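Local coordinates for protein induced by osmotic stress (Scheffersomyces stipitis, PDB 5YWN), which probably uses NADP(H) to reduce haloketones and related carbonyl compounds asymmetrically to alcohols, as a member of the dihydroflavonol-4-reductase subfamily, at residues Gln269-Val274 against Thr320-Ser325. The protein carries 1 engineered substitution. Sequence-based numbering, arbitrary orientation.
Sequences QTLLDV and TSVVDS
V274 and V322 meet methyl to methyl between two helices, CG1 of V274 lying 3.4 Å from CG1 of V322, tighter than an ordinary van der Waals contact. In both valines the position anti to the backbone N (chi1 160° in V274, 164° in V322) makes CG1 the branch that touches, and the side chains meet at a slant. A second methyl reaches V322 from one turn earlier: CD1 of L271 stands 4.2 Å from CG1 of V322, with the two side chains at about a right angle. V323 adds a flanking touch, its CG2 lying 4.2 Å from CG1 of V274. The interface is small, 148 Å² in all, and wholly apolar, with no hydrogen bond across it.

Within 269-274, NE2 of Q269 donates to OD1 of D273 (2.9 Å), arriving from above the carboxylate plane while the acceptor stays close to the amide plane. The other oxygen of D273 accepts the backbone N-H of H292, and Q269 OE1 that of K290.

This is plain helix packing in a Rossmann-type extended SDR protein, the V322 side chain about 13 Å from the bound NADP. The segment axes pass 10.3 Å apart at a crossing angle of -57°, joining helix 268-278, just after strand 265-267, to the C-terminal helix 318-332, whose S321 hydrogen-bonds to D237 and whose D324 forms a salt bridge with R239, where strand 234-237 leads into helix 238-250.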
ATOM      1  N   GLN A 269     -21.914   3.739   7.217  1.00 24.37           N
ATOM      2  CA  GLN A 269     -22.870   2.892   7.886  1.00 26.92           C
ATOM      3  C   GLN A 269     -22.367   1.477   8.106  1.00 24.78           C
ATOM      4  O   GLN A 269     -22.527   0.959   9.142  1.00 23.02           O
ATOM      5  CB  GLN A 269     -24.217   2.891   7.199  1.00 25.55           C
ATOM      6  CG  GLN A 269     -25.311   2.296   8.024  1.00 28.08           C
ATOM      7  CD  GLN A 269     -25.652   3.097   9.241  1.00 28.17           C
ATOM      8  OE1 GLN A 269     -26.063   4.214   9.147  1.00 25.63           O
ATOM      9  NE2 GLN A 269     -25.449   2.523  10.372  1.00 24.22           N
ATOM     10  N   THR A 270     -21.704   0.925   7.110  1.00 22.85           N
ATOM     11  CA  THR A 270     -21.115  -0.380   7.192  1.00 22.99           C
ATOM     12  C   THR A 270     -20.101  -0.413   8.350  1.00 25.22           C
ATOM     13  O   THR A 270     -20.123  -1.297   9.145  1.00 22.01           O
ATOM     14  CB  THR A 270     -20.333  -0.737   5.903  1.00 23.98           C
ATOM     15  OG1 THR A 270     -20.995  -0.247   4.766  1.00 19.64           O
ATOM     16  CG2 THR A 270     -20.200  -2.215   5.785  1.00 24.48           C
ATOM     17  N   LEU A 271     -19.278   0.612   8.431  1.00 23.73           N
ATOM     18  CA  LEU A 271     -18.297   0.760   9.451  1.00 24.95           C
ATOM     19  C   LEU A 271     -18.886   0.873  10.867  1.00 25.52           C
ATOM     20  O   LEU A 271     -18.505   0.163  11.734  1.00 25.11           O
ATOM     21  CB  LEU A 271     -17.468   1.985   9.144  1.00 20.13           C
ATOM     22  CG  LEU A 271     -16.495   2.451  10.182  1.00 30.74           C
ATOM     23  CD1 LEU A 271     -15.533   1.386  10.643  1.00 30.12           C
ATOM     24  CD2 LEU A 271     -15.803   3.753   9.863  1.00 29.42           C
ATOM     25  N   LEU A 272     -19.859   1.728  11.024  1.00 25.48           N
ATOM     26  CA  LEU A 272     -20.558   1.915  12.268  1.00 26.21           C
ATOM     27  C   LEU A 272     -21.250   0.629  12.738  1.00 23.80           C
ATOM     28  O   LEU A 272     -21.192   0.288  13.864  1.00 26.39           O
ATOM     29  CB  LEU A 272     -21.596   2.982  12.082  1.00 27.04           C
ATOM     30  CG  LEU A 272     -21.271   4.407  12.463  1.00 32.54           C
ATOM     31  CD1 LEU A 272     -22.451   5.324  12.292  1.00 30.55           C
ATOM     32  CD2 LEU A 272     -20.732   4.487  13.860  1.00 33.58           C
ATOM     33  N   ASP A 273     -21.862  -0.069  11.830  1.00 25.98           N
ATOM     34  CA  ASP A 273     -22.568  -1.266  12.151  1.00 25.74           C
ATOM     35  C   ASP A 273     -21.623  -2.328  12.702  1.00 24.72           C
ATOM     36  O   ASP A 273     -21.955  -2.997  13.602  1.00 25.33           O
ATOM     37  CB  ASP A 273     -23.375  -1.783  10.956  1.00 24.81           C
ATOM     38  CG  ASP A 273     -24.616  -0.892  10.612  1.00 28.89           C
ATOM     39  OD1 ASP A 273     -25.067  -0.115  11.414  1.00 26.51           O
ATOM     40  OD2 ASP A 273     -25.109  -1.010   9.526  1.00 27.29           O
ATOM     41  N   VAL A 274     -20.468  -2.459  12.110  1.00 25.13           N
ATOM     42  CA  VAL A 274     -19.506  -3.401  12.588  1.00 22.75           C
ATOM     43  C   VAL A 274     -18.986  -3.060  13.966  1.00 20.92           C
ATOM     44  O   VAL A 274     -19.011  -3.855  14.804  1.00 24.74           O
ATOM     45  CB  VAL A 274     -18.378  -3.575  11.546  1.00 24.22           C
ATOM     46  CG1 VAL A 274     -17.106  -4.151  12.131  1.00 22.10           C
ATOM     47  CG2 VAL A 274     -18.851  -4.383  10.358  1.00 24.86           C
ATOM     48  N   THR A 320     -13.782  -8.474   9.854  1.00 24.43           N
ATOM     49  CA  THR A 320     -12.591  -8.970  10.470  1.00 28.24           C
ATOM     50  C   THR A 320     -11.480  -7.928  10.446  1.00 24.49           C
ATOM     51  O   THR A 320     -10.865  -7.692  11.441  1.00 24.07           O
ATOM     52  CB  THR A 320     -12.149 -10.328   9.917  1.00 27.84           C
ATOM     53  OG1 THR A 320     -13.219 -11.247   9.954  1.00 28.57           O
ATOM     54  CG2 THR A 320     -11.043 -10.909  10.745  1.00 26.95           C
ATOM     55  N   SER A 321     -11.290  -7.286   9.310  1.00 26.20           N
ATOM     56  CA  SER A 321     -10.248  -6.297   9.162  1.00 22.72           C
ATOM     57  C   SER A 321     -10.510  -5.132  10.121  1.00 21.96           C
ATOM     58  O   SER A 321      -9.676  -4.744  10.844  1.00 20.05           O
ATOM     59  CB  SER A 321     -10.167  -5.820   7.717  1.00 24.46           C
ATOM     60  OG  SER A 321      -9.173  -4.879   7.535  1.00 25.76           O
ATOM     61  N   VAL A 322     -11.735  -4.664  10.125  1.00 22.01           N
ATOM     62  CA  VAL A 322     -12.144  -3.620  11.020  1.00 25.25           C
ATOM     63  C   VAL A 322     -12.003  -4.029  12.494  1.00 22.05           C
ATOM     64  O   VAL A 322     -11.440  -3.328  13.212  1.00 24.55           O
ATOM     65  CB  VAL A 322     -13.584  -3.177  10.699  1.00 22.77           C
ATOM     66  CG1 VAL A 322     -14.217  -2.388  11.801  1.00 23.26           C
ATOM     67  CG2 VAL A 322     -13.611  -2.357   9.434  1.00 24.73           C
ATOM     68  N   VAL A 323     -12.512  -5.173  12.884  1.00 22.31           N
ATOM     69  CA  VAL A 323     -12.463  -5.604  14.268  1.00 26.42           C
ATOM     70  C   VAL A 323     -10.993  -5.743  14.707  1.00 24.18           C
ATOM     71  O   VAL A 323     -10.651  -5.285  15.704  1.00 24.70           O
ATOM     72  CB  VAL A 323     -13.229  -6.944  14.521  1.00 25.64           C
ATOM     73  CG1 VAL A 323     -12.859  -7.578  15.836  1.00 28.10           C
ATOM     74  CG2 VAL A 323     -14.727  -6.794  14.434  1.00 26.01           C
ATOM     75  N   ASP A 324     -10.172  -6.354  13.894  1.00 23.91           N
ATOM     76  CA  ASP A 324      -8.789  -6.554  14.223  1.00 24.42           C
ATOM     77  C   ASP A 324      -8.116  -5.195  14.404  1.00 25.00           C
ATOM     78  O   ASP A 324      -7.341  -5.045  15.261  1.00 24.68           O
ATOM     79  CB  ASP A 324      -8.073  -7.400  13.156  1.00 25.66           C
ATOM     80  CG  ASP A 324      -8.408  -8.889  13.247  1.00 32.15           C
ATOM     81  OD1 ASP A 324      -9.109  -9.284  14.160  1.00 32.04           O
ATOM     82  OD2 ASP A 324      -7.961  -9.646  12.405  1.00 31.73           O
ATOM     83  N   SER A 325      -8.443  -4.230  13.561  1.00 21.06           N
ATOM     84  CA  SER A 325      -7.839  -2.932  13.650  1.00 21.86           C
ATOM     85  C   SER A 325      -8.216  -2.197  14.952  1.00 24.40           C
ATOM     86  O   SER A 325      -7.395  -1.655  15.605  1.00 25.03           O
ATOM     87  CB  SER A 325      -8.123  -2.115  12.379  1.00 24.55           C
ATOM     88  OG  SER A 325      -7.597  -0.832  12.423  1.00 26.39           O
TER